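Long-range contact in 2-C-methyl-D-erythritol 4-phosphate cytidylyltransferase (Neisseria gonorrhoeae, PDB 1VGW), which probably catalyses the transfer of a cytidylyl group from CTP to 2-C-methyl-D-erythritol 4-phosphate, a step of isoprenoid biosynthesis: residues L108-A113 and A166-L171. Numbering follows the deposited sequence.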
# COMPACT_ATOMS: atom_id res chain seq x y z
N LEU B 108 2.90 -13.57 -19.17
CA LEU B 108 2.95 -12.76 -17.93
C LEU B 108 2.53 -11.30 -18.23
O LEU B 108 3.29 -10.60 -18.91
CB LEU B 108 4.35 -12.76 -17.35
CG LEU B 108 4.85 -14.00 -16.64
CD1 LEU B 108 5.23 -15.13 -17.66
CD2 LEU B 108 6.09 -13.70 -15.82
N VAL B 109 1.33 -10.89 -17.88
CA VAL B 109 0.78 -9.56 -18.16
C VAL B 109 1.22 -8.53 -17.11
O VAL B 109 0.89 -8.62 -15.95
CB VAL B 109 -0.73 -9.55 -18.35
CG1 VAL B 109 -1.28 -8.27 -19.01
CG2 VAL B 109 -1.23 -10.71 -19.25
N HIS B 110 2.07 -7.57 -17.50
CA HIS B 110 2.62 -6.61 -16.54
C HIS B 110 2.33 -5.15 -16.86
O HIS B 110 2.42 -4.78 -18.02
CB HIS B 110 4.15 -6.74 -16.49
CG HIS B 110 4.80 -6.04 -15.34
ND1 HIS B 110 4.59 -6.40 -14.03
CD2 HIS B 110 5.66 -5.00 -15.31
CE1 HIS B 110 5.30 -5.59 -13.23
NE2 HIS B 110 5.96 -4.75 -14.00
N ASP B 111 2.00 -4.36 -15.84
CA ASP B 111 1.74 -2.90 -16.05
C ASP B 111 3.00 -2.14 -16.51
O ASP B 111 4.07 -2.33 -15.92
CB ASP B 111 1.36 -2.31 -14.70
CG ASP B 111 -0.03 -2.63 -14.20
OD1 ASP B 111 -0.16 -2.83 -12.97
OD2 ASP B 111 -0.98 -2.70 -14.98
N ALA B 112 2.93 -1.32 -17.52
CA ALA B 112 4.02 -0.47 -18.00
C ALA B 112 4.58 0.48 -16.95
O ALA B 112 5.74 0.91 -17.01
CB ALA B 112 3.48 0.43 -19.14
N ALA B 113 3.83 0.85 -15.92
CA ALA B 113 4.30 1.72 -14.89
C ALA B 113 4.81 1.04 -13.65
O ALA B 113 5.06 1.79 -12.68
CB ALA B 113 3.22 2.74 -14.50
N ALA B 166 -3.86 -7.15 -5.14
CA ALA B 166 -3.24 -7.67 -6.34
C ALA B 166 -2.21 -6.72 -6.93
O ALA B 166 -2.39 -5.48 -6.90
CB ALA B 166 -4.35 -7.95 -7.35
N GLN B 167 -1.13 -7.24 -7.45
CA GLN B 167 -0.08 -6.53 -8.17
C GLN B 167 0.02 -7.19 -9.55
O GLN B 167 -1.00 -7.77 -9.99
CB GLN B 167 1.26 -6.60 -7.47
CG GLN B 167 1.29 -5.99 -6.09
CD GLN B 167 2.65 -5.92 -5.44
OE1 GLN B 167 3.48 -6.85 -5.55
NE2 GLN B 167 2.90 -4.80 -4.75
N THR B 168 1.08 -6.99 -10.29
CA THR B 168 1.35 -7.63 -11.56
C THR B 168 2.81 -8.06 -11.49
O THR B 168 3.52 -7.57 -10.57
CB THR B 168 1.05 -6.77 -12.76
OG1 THR B 168 2.05 -5.75 -12.87
CG2 THR B 168 -0.33 -6.10 -12.74
N PRO B 169 3.29 -8.98 -12.32
CA PRO B 169 2.58 -9.61 -13.40
C PRO B 169 1.58 -10.63 -12.96
O PRO B 169 1.59 -11.03 -11.78
CB PRO B 169 3.70 -10.29 -14.23
CG PRO B 169 4.99 -9.76 -13.68
CD PRO B 169 4.69 -9.53 -12.21
N GLN B 170 0.61 -10.92 -13.80
CA GLN B 170 -0.43 -11.95 -13.62
C GLN B 170 -0.14 -13.00 -14.73
O GLN B 170 -0.19 -12.61 -15.90
CB GLN B 170 -1.84 -11.35 -13.82
CG GLN B 170 -2.03 -10.19 -12.81
CD GLN B 170 -3.43 -9.91 -12.36
OE1 GLN B 170 -4.45 -10.18 -12.97
NE2 GLN B 170 -3.56 -9.24 -11.18
N LEU B 171 0.19 -14.20 -14.31
CA LEU B 171 0.63 -15.27 -15.23
C LEU B 171 -0.37 -16.34 -15.54
O LEU B 171 -0.72 -17.13 -14.64
CB LEU B 171 1.93 -15.81 -14.66
CG LEU B 171 2.49 -17.17 -14.73
CD1 LEU B 171 1.84 -18.20 -15.64
CD2 LEU B 171 4.00 -17.15 -14.95
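The imidazole of His110 meets the cis peptide bond between Thr168 and Pro169 edge-on. Thr168 C and Pro169 N lie at the ring edge, near its plane, and Pro169 CG is 3.4 Å from His110 ND1. Thr168 OG1 comes obliquely to the same nitrogen, 2.9 Å from His110 ND1. Phe44 packs edge-to-face with the ring, and His110 NE2 is hydrogen-bonded to the backbone O of Arg114.

Thr168 OG1 stands between its own backbone N and carbonyl carbon (chi1 73°). There Thr168 OG1 accepts a nearly straight hydrogen bond from Asp111 N (3.3 Å, 172° at the hydrogen). The methyl CG2 of Thr168 touches Asp111 OD1 at 3.3 Å. The carboxylate is held by salt bridges to Arg84 and Arg114. The turn after strand 106-109 brings it beside Lys214, which is predicted to position the MEP substrate.

Val109 and Gln170 form an antiparallel hydrogen-bonded pair. Val109 N gives a bond of 3.0 Å to Gln170 O, and Gln170 N returns one of 3.2 Å to Val109 O. Val109 O also receives a CA-H contact from Pro169. Leu108 and Leu171 are the next, non-hydrogen-bonded pair. Their side chains run side by side, with Leu108 CD1 3.6 Å from Leu171 CD2.

The chain turns a corner at Thr168. Gln170 NE2 gives a hydrogen bond across it to Gln167 O (3.2 Å) and another to Asp191. In the mixed central sheet of this GT-A-clan enzyme, strand 169-173 pairs antiparallel with both 106-109 and 136-141. Helix 119-129 covers Leu108, Pro169 and Leu171, while helix 192-197 packs on Val109 and Gln170.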